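Local coordinates for protein beta-lactamase (Mycobacterium tuberculosis, PDB 4WHI) that is the C-terminal all-beta domain of a penicillin-binding protein, probably related to beta-lactamases, whose own role is unknown, at residues Val22-Asn27 against Pro32-Tyr37; Gly40-Ser45 against Asp61-Thr66; Leu44-Gly47 against Thr52-Leu55; Ser78-Thr81 against Thr86-Leu89. One frame throughout, in Å; residues are numbered along the deposited sequence.

Interaction 1: residues Val22-Asn27 against Pro32-Tyr37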
loop_
_atom_site.group_PDB
_atom_site.type_symbol
_atom_site.label_atom_id
_atom_site.label_comp_id
_atom_site.label_asym_id
_atom_site.label_seq_id
_atom_site.Cartn_x
_atom_site.Cartn_y
_atom_site.Cartn_z
ATOM N N VAL A 22 -3.860 7.881 -6.952
ATOM C CA VAL A 22 -2.584 8.185 -7.602
ATOM C C VAL A 22 -2.013 9.520 -7.099
ATOM O O VAL A 22 -2.747 10.484 -6.879
ATOM C CB VAL A 22 -2.756 8.155 -9.139
ATOM C CG1 VAL A 22 -1.536 8.690 -9.867
ATOM C CG2 VAL A 22 -3.063 6.731 -9.594
ATOM N N GLY A 23 -0.703 9.550 -6.885
ATOM C CA GLY A 23 -0.015 10.765 -6.471
ATOM C C GLY A 23 1.264 10.513 -5.708
ATOM O O GLY A 23 1.652 9.365 -5.463
ATOM N N VAL A 24 1.915 11.609 -5.332
ATOM C CA VAL A 24 3.152 11.571 -4.574
ATOM C C VAL A 24 2.832 12.064 -3.174
ATOM O O VAL A 24 2.478 13.229 -2.976
ATOM C CB VAL A 24 4.244 12.441 -5.218
ATOM C CG1 VAL A 24 5.515 12.412 -4.381
ATOM C CG2 VAL A 24 4.531 11.950 -6.627
ATOM N N TYR A 25 2.955 11.158 -2.211
ATOM C CA TYR A 25 2.615 11.435 -0.829
ATOM C C TYR A 25 3.902 11.701 -0.047
ATOM O O TYR A 25 4.733 10.798 0.141
ATOM C CB TYR A 25 1.846 10.255 -0.240
ATOM C CG TYR A 25 0.515 9.951 -0.916
ATOM C CD1 TYR A 25 0.455 9.319 -2.161
ATOM C CD2 TYR A 25 -0.682 10.283 -0.301
ATOM C CE1 TYR A 25 -0.768 9.038 -2.766
ATOM C CE2 TYR A 25 -1.900 9.994 -0.886
ATOM C CZ TYR A 25 -1.944 9.379 -2.121
ATOM O OH TYR A 25 -3.173 9.109 -2.694
ATOM N N ALA A 26 4.071 12.947 0.385
ATOM C CA ALA A 26 5.314 13.398 1.004
ATOM C C ALA A 26 5.490 12.903 2.435
ATOM O O ALA A 26 4.516 12.681 3.159
ATOM C CB ALA A 26 5.388 14.912 0.975
ATOM N N ASN A 27 6.755 12.751 2.818
ATOM C CA ASN A 27 7.158 12.431 4.180
ATOM C C ASN A 27 8.650 12.759 4.328
ATOM O O ASN A 27 9.477 12.214 3.596
ATOM C CB ASN A 27 6.894 10.944 4.441
ATOM C CG ASN A 27 7.212 10.518 5.865
ATOM O OD1 ASN A 27 8.351 10.610 6.310
ATOM N ND2 ASN A 27 6.218 9.999 6.563
ATOM N N PRO A 32 9.228 10.387 -0.095
ATOM C CA PRO A 32 7.869 10.265 -0.621
ATOM C C PRO A 32 7.450 8.839 -0.938
ATOM O O PRO A 32 8.287 8.012 -1.286
ATOM C CB PRO A 32 7.917 11.094 -1.903
ATOM C CG PRO A 32 9.344 11.050 -2.327
ATOM C CD PRO A 32 10.137 11.044 -1.050
ATOM N N ALA A 33 6.153 8.570 -0.812
ATOM C CA ALA A 33 5.564 7.335 -1.302
ATOM C C ALA A 33 4.857 7.700 -2.592
ATOM O O ALA A 33 3.957 8.535 -2.593
ATOM C CB ALA A 33 4.578 6.783 -0.299
ATOM N N THR A 34 5.280 7.096 -3.695
ATOM C CA THR A 34 4.753 7.436 -5.007
ATOM C C THR A 34 3.799 6.349 -5.466
ATOM O O THR A 34 4.184 5.191 -5.581
ATOM C CB THR A 34 5.891 7.635 -6.025
ATOM O OG1 THR A 34 6.751 8.681 -5.560
ATOM C CG2 THR A 34 5.340 8.025 -7.388
ATOM N N VAL A 35 2.550 6.736 -5.716
ATOM C CA VAL A 35 1.511 5.808 -6.139
ATOM C C VAL A 35 1.190 6.096 -7.606
ATOM O O VAL A 35 0.855 7.227 -7.972
ATOM C CB VAL A 35 0.254 5.918 -5.254
ATOM C CG1 VAL A 35 -0.808 4.930 -5.712
ATOM C CG2 VAL A 35 0.607 5.674 -3.790
ATOM N N THR A 36 1.336 5.070 -8.438
ATOM C CA THR A 36 1.127 5.188 -9.873
ATOM C C THR A 36 0.186 4.085 -10.345
ATOM O O THR A 36 -0.034 3.090 -9.650
ATOM C CB THR A 36 2.454 5.102 -10.668
ATOM O OG1 THR A 36 3.102 3.853 -10.394
ATOM C CG2 THR A 36 3.392 6.274 -10.339
ATOM N N TYR A 37 -0.352 4.266 -11.544
ATOM C CA TYR A 37 -1.309 3.333 -12.116
ATOM C C TYR A 37 -0.781 2.833 -13.448
ATOM O O TYR A 37 -0.295 3.623 -14.269
ATOM C CB TYR A 37 -2.655 4.034 -12.325
ATOM C CG TYR A 37 -3.686 3.233 -13.094
ATOM C CD1 TYR A 37 -3.770 3.316 -14.485
ATOM C CD2 TYR A 37 -4.591 2.416 -12.434
ATOM C CE1 TYR A 37 -4.719 2.589 -15.191
ATOM C CE2 TYR A 37 -5.544 1.691 -13.129
ATOM C CZ TYR A 37 -5.611 1.789 -14.506
ATOM O OH TYR A 37 -6.559 1.071 -15.193
#

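Interaction 2: residues Gly40-Ser45 against Asp61-Thr66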
loop_
_atom_site.group_PDB
_atom_site.type_symbol
_atom_site.label_atom_id
_atom_site.label_comp_id
_atom_site.label_asym_id
_atom_site.label_seq_id
_atom_site.Cartn_x
_atom_site.Cartn_y
_atom_site.Cartn_z
ATOM N N GLY A 40 -4.476 -1.202 -15.124
ATOM C CA GLY A 40 -5.372 -1.726 -14.103
ATOM C C GLY A 40 -4.783 -1.938 -12.715
ATOM O O GLY A 40 -5.498 -2.341 -11.804
ATOM N N GLN A 41 -3.493 -1.658 -12.549
ATOM C CA GLN A 41 -2.761 -1.975 -11.324
ATOM C C GLN A 41 -2.280 -0.695 -10.652
ATOM O O GLN A 41 -1.644 0.130 -11.303
ATOM C CB GLN A 41 -1.542 -2.837 -11.679
ATOM C CG GLN A 41 -0.706 -3.292 -10.493
ATOM C CD GLN A 41 -1.421 -4.335 -9.662
ATOM O OE1 GLN A 41 -1.754 -5.403 -10.166
ATOM N NE2 GLN A 41 -1.669 -4.032 -8.385
ATOM N N LEU A 42 -2.584 -0.533 -9.365
ATOM C CA LEU A 42 -1.925 0.478 -8.547
ATOM C C LEU A 42 -0.596 -0.091 -8.049
ATOM O O LEU A 42 -0.510 -1.268 -7.671
ATOM C CB LEU A 42 -2.770 0.902 -7.343
ATOM C CG LEU A 42 -3.940 1.860 -7.522
ATOM C CD1 LEU A 42 -4.590 2.109 -6.168
ATOM C CD2 LEU A 42 -3.506 3.176 -8.142
ATOM N N ARG A 43 0.430 0.747 -8.067
ATOM C CA ARG A 43 1.751 0.397 -7.546
ATOM C C ARG A 43 2.208 1.446 -6.541
ATOM O O ARG A 43 1.876 2.623 -6.670
ATOM C CB ARG A 43 2.784 0.319 -8.669
ATOM C CG ARG A 43 2.384 -0.555 -9.855
ATOM C CD ARG A 43 1.779 0.255 -10.998
ATOM N NE ARG A 43 2.719 1.278 -11.433
ATOM C CZ ARG A 43 3.739 1.075 -12.266
ATOM N NH1 ARG A 43 3.936 -0.114 -12.830
ATOM N NH2 ARG A 43 4.555 2.073 -12.550
ATOM N N LEU A 44 2.973 0.991 -5.551
ATOM C CA LEU A 44 3.569 1.833 -4.526
ATOM C C LEU A 44 5.091 1.779 -4.671
ATOM O O LEU A 44 5.675 0.692 -4.611
ATOM C CB LEU A 44 3.164 1.309 -3.146
ATOM C CG LEU A 44 3.852 1.881 -1.910
ATOM C CD1 LEU A 44 3.506 3.351 -1.759
ATOM C CD2 LEU A 44 3.425 1.110 -0.670
ATOM N N SER A 45 5.720 2.935 -4.879
ATOM C CA SER A 45 7.185 3.033 -4.962
ATOM C C SER A 45 7.745 3.804 -3.767
ATOM O O SER A 45 7.260 4.886 -3.435
ATOM C CB SER A 45 7.613 3.729 -6.252
ATOM O OG SER A 45 7.164 3.027 -7.392
ATOM N N ASP A 61 -10.922 1.738 1.173
ATOM C CA ASP A 61 -9.755 2.490 0.704
ATOM C C ASP A 61 -8.434 1.891 1.207
ATOM O O ASP A 61 -7.393 2.543 1.153
ATOM C CB ASP A 61 -9.860 3.952 1.138
ATOM C CG ASP A 61 -11.048 4.657 0.524
ATOM O OD1 ASP A 61 -11.321 4.471 -0.683
ATOM O OD2 ASP A 61 -11.715 5.403 1.260
ATOM N N THR A 62 -8.485 0.655 1.694
ATOM C CA THR A 62 -7.298 -0.040 2.165
ATOM C C THR A 62 -6.855 -1.073 1.133
ATOM O O THR A 62 -7.666 -1.825 0.604
ATOM C CB THR A 62 -7.557 -0.712 3.530
ATOM O OG1 THR A 62 -7.890 0.297 4.493
ATOM C CG2 THR A 62 -6.321 -1.479 4.021
ATOM N N PHE A 63 -5.555 -1.061 0.846
ATOM C CA PHE A 63 -4.893 -2.003 -0.032
ATOM C C PHE A 63 -3.796 -2.703 0.765
ATOM O O PHE A 63 -3.473 -2.307 1.894
ATOM C CB PHE A 63 -4.266 -1.257 -1.222
ATOM C CG PHE A 63 -5.273 -0.635 -2.148
ATOM C CD1 PHE A 63 -5.931 0.538 -1.794
ATOM C CD2 PHE A 63 -5.563 -1.216 -3.381
ATOM C CE1 PHE A 63 -6.860 1.111 -2.646
ATOM C CE2 PHE A 63 -6.497 -0.636 -4.238
ATOM C CZ PHE A 63 -7.142 0.523 -3.863
ATOM N N THR A 64 -3.224 -3.751 0.189
ATOM C CA THR A 64 -2.063 -4.388 0.789
ATOM C C THR A 64 -0.957 -4.573 -0.231
ATOM O O THR A 64 -1.190 -4.562 -1.449
ATOM C CB THR A 64 -2.394 -5.762 1.409
ATOM O OG1 THR A 64 -2.889 -6.634 0.396
ATOM C CG2 THR A 64 -3.417 -5.648 2.565
ATOM N N PHE A 65 0.254 -4.737 0.282
ATOM C CA PHE A 65 1.366 -5.187 -0.528
ATOM C C PHE A 65 2.114 -6.293 0.214
ATOM O O PHE A 65 1.933 -6.488 1.426
ATOM C CB PHE A 65 2.282 -4.026 -0.924
ATOM C CG PHE A 65 2.870 -3.269 0.235
ATOM C CD1 PHE A 65 2.142 -2.280 0.887
ATOM C CD2 PHE A 65 4.176 -3.506 0.645
ATOM C CE1 PHE A 65 2.687 -1.573 1.945
ATOM C CE2 PHE A 65 4.727 -2.797 1.701
ATOM C CZ PHE A 65 3.984 -1.829 2.351
ATOM N N THR A 66 2.921 -7.040 -0.528
ATOM C CA THR A 66 3.687 -8.145 0.047
ATOM C C THR A 66 5.163 -7.763 0.072
ATOM O O THR A 66 5.692 -7.225 -0.902
ATOM C CB THR A 66 3.470 -9.462 -0.730
ATOM O OG1 THR A 66 3.648 -9.237 -2.133
ATOM C CG2 THR A 66 2.057 -10.002 -0.496
#

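Interaction 3: residues Leu44-Gly47 against Thr52-Leu55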
loop_
_atom_site.group_PDB
_atom_site.type_symbol
_atom_site.label_atom_id
_atom_site.label_comp_id
_atom_site.label_asym_id
_atom_site.label_seq_id
_atom_site.Cartn_x
_atom_site.Cartn_y
_atom_site.Cartn_z
ATOM N N LEU A 44 2.973 0.991 -5.551
ATOM C CA LEU A 44 3.569 1.833 -4.526
ATOM C C LEU A 44 5.091 1.779 -4.671
ATOM O O LEU A 44 5.675 0.692 -4.611
ATOM C CB LEU A 44 3.164 1.309 -3.146
ATOM C CG LEU A 44 3.852 1.881 -1.910
ATOM C CD1 LEU A 44 3.506 3.351 -1.759
ATOM C CD2 LEU A 44 3.425 1.110 -0.670
ATOM N N SER A 45 5.720 2.935 -4.879
ATOM C CA SER A 45 7.185 3.033 -4.962
ATOM C C SER A 45 7.745 3.804 -3.767
ATOM O O SER A 45 7.260 4.886 -3.435
ATOM C CB SER A 45 7.613 3.729 -6.252
ATOM O OG SER A 45 7.164 3.027 -7.392
ATOM N N LEU A 46 8.775 3.241 -3.136
ATOM C CA LEU A 46 9.395 3.827 -1.951
ATOM C C LEU A 46 10.914 3.869 -2.090
ATOM O O LEU A 46 11.517 2.958 -2.636
ATOM C CB LEU A 46 9.055 2.994 -0.726
ATOM C CG LEU A 46 7.586 2.912 -0.330
ATOM C CD1 LEU A 46 7.334 1.643 0.471
ATOM C CD2 LEU A 46 7.196 4.158 0.443
ATOM N N GLY A 47 11.521 4.931 -1.574
ATOM C CA GLY A 47 12.969 5.030 -1.487
ATOM C C GLY A 47 13.618 5.595 -2.736
ATOM O O GLY A 47 12.991 5.652 -3.794
ATOM N N THR A 52 9.447 -1.061 -5.611
ATOM C CA THR A 52 8.041 -0.968 -6.015
ATOM C C THR A 52 7.229 -2.221 -5.723
ATOM O O THR A 52 7.695 -3.345 -5.922
ATOM C CB THR A 52 7.929 -0.577 -7.497
ATOM O OG1 THR A 52 8.512 0.720 -7.662
ATOM C CG2 THR A 52 6.472 -0.528 -7.964
ATOM N N PHE A 53 5.999 -1.993 -5.251
ATOM C CA PHE A 53 5.103 -3.052 -4.830
ATOM C C PHE A 53 3.754 -2.899 -5.515
ATOM O O PHE A 53 3.219 -1.793 -5.593
ATOM C CB PHE A 53 4.880 -2.984 -3.321
ATOM C CG PHE A 53 6.139 -3.051 -2.509
ATOM C CD1 PHE A 53 6.861 -1.900 -2.222
ATOM C CD2 PHE A 53 6.592 -4.268 -2.012
ATOM C CE1 PHE A 53 8.018 -1.962 -1.470
ATOM C CE2 PHE A 53 7.745 -4.332 -1.256
ATOM C CZ PHE A 53 8.458 -3.179 -0.982
ATOM N N ASP A 54 3.198 -4.000 -6.003
ATOM C CA ASP A 54 1.807 -4.008 -6.456
ATOM C C ASP A 54 0.900 -3.839 -5.249
ATOM O O ASP A 54 1.094 -4.505 -4.236
ATOM C CB ASP A 54 1.451 -5.328 -7.132
ATOM C CG ASP A 54 2.001 -5.444 -8.521
ATOM O OD1 ASP A 54 2.541 -4.448 -9.056
ATOM O OD2 ASP A 54 1.884 -6.551 -9.083
ATOM N N LEU A 55 -0.093 -2.963 -5.368
ATOM C CA LEU A 55 -1.111 -2.803 -4.332
ATOM C C LEU A 55 -2.316 -3.640 -4.700
ATOM O O LEU A 55 -2.879 -3.487 -5.776
ATOM C CB LEU A 55 -1.517 -1.337 -4.173
ATOM C CG LEU A 55 -0.457 -0.432 -3.552
ATOM C CD1 LEU A 55 -0.896 1.024 -3.612
ATOM C CD2 LEU A 55 -0.141 -0.856 -2.129
#

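Interaction 4: residues Ser78-Thr81 against Thr86-Leu89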
loop_
_atom_site.group_PDB
_atom_site.type_symbol
_atom_site.label_atom_id
_atom_site.label_comp_id
_atom_site.label_asym_id
_atom_site.label_seq_id
_atom_site.Cartn_x
_atom_site.Cartn_y
_atom_site.Cartn_z
ATOM N N SER A 78 1.190 -6.312 4.181
ATOM C CA SER A 78 1.318 -5.031 4.870
ATOM C C SER A 78 0.250 -4.076 4.340
ATOM O O SER A 78 0.013 -4.028 3.136
ATOM C CB SER A 78 2.711 -4.464 4.622
ATOM O OG SER A 78 2.938 -3.310 5.396
ATOM N N LYS A 79 -0.410 -3.346 5.236
ATOM C CA LYS A 79 -1.516 -2.458 4.845
ATOM C C LYS A 79 -1.094 -1.062 4.405
ATOM O O LYS A 79 -0.214 -0.431 5.002
ATOM C CB LYS A 79 -2.552 -2.318 5.972
ATOM C CG LYS A 79 -3.444 -3.532 6.156
ATOM C CD LYS A 79 -4.606 -3.215 7.083
ATOM C CE LYS A 79 -5.043 -4.441 7.870
ATOM N NZ LYS A 79 -5.217 -5.640 7.008
ATOM N N ALA A 80 -1.786 -0.593 3.367
ATOM C CA ALA A 80 -1.677 0.761 2.848
ATOM C C ALA A 80 -3.071 1.371 2.841
ATOM O O ALA A 80 -3.916 0.992 2.030
ATOM C CB ALA A 80 -1.101 0.737 1.446
ATOM N N THR A 81 -3.315 2.313 3.748
ATOM C CA THR A 81 -4.653 2.867 3.952
ATOM C C THR A 81 -4.699 4.300 3.451
ATOM O O THR A 81 -3.969 5.161 3.941
ATOM C CB THR A 81 -5.048 2.831 5.438
ATOM O OG1 THR A 81 -4.937 1.489 5.922
ATOM C CG2 THR A 81 -6.482 3.317 5.640
ATOM N N THR A 86 -4.022 11.634 2.507
ATOM C CA THR A 86 -3.050 10.891 3.305
ATOM C C THR A 86 -3.009 9.418 2.919
ATOM O O THR A 86 -4.026 8.818 2.528
ATOM C CB THR A 86 -3.312 10.993 4.825
ATOM O OG1 THR A 86 -4.438 10.183 5.194
ATOM C CG2 THR A 86 -3.543 12.439 5.249
ATOM N N LEU A 87 -1.810 8.857 3.031
ATOM C CA LEU A 87 -1.578 7.437 2.900
ATOM C C LEU A 87 -0.852 6.989 4.163
ATOM O O LEU A 87 0.194 7.534 4.490
ATOM C CB LEU A 87 -0.712 7.172 1.675
ATOM C CG LEU A 87 -0.133 5.768 1.504
ATOM C CD1 LEU A 87 -1.238 4.721 1.453
ATOM C CD2 LEU A 87 0.711 5.726 0.248
ATOM N N ASN A 88 -1.417 6.017 4.871
ATOM C CA ASN A 88 -0.775 5.445 6.045
ATOM C C ASN A 88 -0.258 4.063 5.706
ATOM O O ASN A 88 -1.025 3.196 5.289
ATOM C CB ASN A 88 -1.743 5.359 7.226
ATOM C CG ASN A 88 -1.087 4.787 8.472
ATOM O OD1 ASN A 88 -1.025 3.575 8.647
ATOM N ND2 ASN A 88 -0.585 5.660 9.337
ATOM N N LEU A 89 1.045 3.881 5.875
ATOM C CA LEU A 89 1.701 2.600 5.665
ATOM C C LEU A 89 2.064 2.020 7.021
ATOM O O LEU A 89 2.974 2.515 7.697
ATOM C CB LEU A 89 2.966 2.794 4.836
ATOM C CG LEU A 89 2.787 3.376 3.439
ATOM C CD1 LEU A 89 4.145 3.423 2.759
ATOM C CD2 LEU A 89 1.793 2.563 2.618
HETATM O O HOH W 1 -2.318 1.125 7.174
HETATM O O HOH W 2 -4.427 7.375 5.700
#

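Interaction 1: residues Val22-Asn27 against Pro32-Tyr37
Tyr25 and Ala33 form one of two hydrogen-bonded pairs in the antiparallel beta hairpin Val22-Asn27 against Pro32-Tyr37, the first of an up-and-down meander. The ladder has one packed face and one loose face. Its backbone is held by four bonds: Tyr25 and Ala33 exchange two, as do Gly23 and Val35, where Val35 N reaches Gly23 O at 2.8 Å in a nearly straight bond of 172°. The tight face carries the buried side chains of Tyr25, Ala33 and Val35. With Tyr25 CG beside its own backbone N (chi1 -62°), the ring leans along the ladder and crosses Val35 obliquely, CE1 lying 3.8 Å from Val35 CG2. Ala33 O sits in plane at the edge of the same ring, 3.6 Å from Tyr25 CD1. The far end of the ring is tied by a bond from Tyr25 OH to Tyr21 O, while Leu87 and Phe100 pack against this face from other strands. On the opposite face Val24 stands side by side with Thr34 and Pro32, all pointing the same way. Val24 and Pro32 are exposed there, although Val24 CG1 still meets Pro32 CB at 3.7 Å; Val24 CG2 is 4.1 Å from Thr34 CG2. At the open end of the hairpin, Val22 CG1 rests 3.4 Å from Val35 O, the oxygen that also accepts Gly23 N.

Interaction 2: residues Gly40-Ser45 against Asp61-Thr66
Leu44 meets Phe65 through two very different first torsions: CG of the leucine is anti to its backbone N (chi1 170°), whereas CG of Phe65 is wedged between backbone N and carbonyl carbon (chi1 59°), which turns a ring face to the leucine. In Leu42 and Phe63, by contrast, both CG atoms lie beside the backbone N. The result is a pair of CH-pi contacts in the hydrophobic core of an antiparallel meander, joining strands 41-46 and 62-66, which are not neighbours but have strand 51-59 between them. No hydrogen bond links the two segments, and the backbones stay well apart, Leu44 CA and Phe65 CA being 8.4 Å from one another. Side chains alone bridge the gap. Leu42 CD1 comes over one face of the Phe63 ring, 4.2 Å from its centroid, the two side chains crossing at about a right angle; Leu42 CD1 is 3.8 Å from Phe63 CZ. Leu55, on the intervening strand, touches both phenylalanines and both leucines, so the strand between contributes to the same cluster. Tyr21 and His57 each meet the Phe63 ring edge-to-face. All four residues that touch are buried. Over the Phe65 ring, Leu44 CD2 sits 25° off the normal, displaced toward the rim and 3.8 Å from CE1.

Interaction 3: residues Leu44-Gly47 against Thr52-Leu55
Phe53 lies against Leu44 and Leu46, and its side chain can be followed outward atom by atom. CB stands 4.0 Å from Leu44 O, the oxygen that accepts the backbone N-H of Phe53. Next, CD1 passes the same carbonyl at 3.7 Å, which places Leu44 O at the ring edge, near its plane. Farther out, CE1 meets Leu46 CD1 at 4.2 Å, the two side chains crossing at about a right angle, while the ring also touches that of Phe65 on strand 62-66, with the planes at about 50°. The partner of Phe53 in the ladder is Leu44: Leu44 N donates to Phe53 O over 2.8 Å, and Phe53 N returns the bond. On this same side Leu44 CB packs on Leu55 CG at 4.0 Å. The other face of the sheet is polar. There Ser45 OG and Thr52 OG1 are hydrogen-bonded at 2.7 Å, each oxygen set beside its own backbone N. Thr52 OG1 is also bonded to Asn50 O, which ties Thr52 to the turn residue just before strand 51-59. The hydrogen-bonded pair Leu44-Phe53, followed by the non-hydrogen-bonded pair Ser45-Thr52, is the alternation of an antiparallel beta hairpin, here formed by the consecutive strands 41-46 and 51-59.

Interaction 4: residues Ser78-Thr81 against Thr86-Leu89
Thr81 and Asn88 supply the direct hydrogen bonds between Ser78-Thr81 and Thr86-Leu89. Thr81 N donates to Asn88 O at 2.9 Å and Asn88 N to Thr81 O at 2.8 Å, both almost straight, at 175° and 174°. Weaker CA-H...O contacts supplement them, Ala80 CA facing Asn88 O and Leu87 CA facing Thr81 O. Apolar packing gathers on the side of the sheet that carries Ala80, where the small methyl group receives two leucine tips. With CG of Leu89 beside the backbone N (chi1 -61°), the CD2 branch faces Ala80 and comes to 3.6 Å from Ala80 CB, and Leu87 CD1 reaches the same CB at 4.0 Å. Leu89 in turn touches Leu44 and Leu46, so the pair belongs to the shared core. Water mediates on the polar side. One molecule is hydrogen-bonded to Thr81 OG1 at 2.9 Å and to Asn88 O. A second donates to Thr81 O at 2.9 Å and to Thr86 OG1, whose own further partner is Ala83 O; Thr81 O thus accepts from both a backbone N-H and a water. The side-chain amide of Asn88 is engaged elsewhere, its ND2 being bonded to Asp93 and Thr99. Apolar residues on one side and hydrated polar groups on the other mark these as amphipathic strands of an up-and-down antiparallel sheet with one face in the core.

From the N terminus, interaction 1 closes the first hairpin, between strands 23-25 and 33-38. Interactions 2 and 3 then start from the same strand, 41-46, interaction 3 closing the shorter loop, to strand 51-59, and interaction 2 the longer one, by skipping that strand to reach 62-66. Interaction 4 follows in series, closing the hairpin of 77-83 and 86-89. None of the contacts cross along the chain. In space they converge: Leu87 packs on Tyr25, Ala33 and Val35, and Leu55 on Ala80, while backbone bonding between Ala26, just after the first strand, and Thr101 joins the first strand region to the last, consistent with a sheet curled toward a barrel.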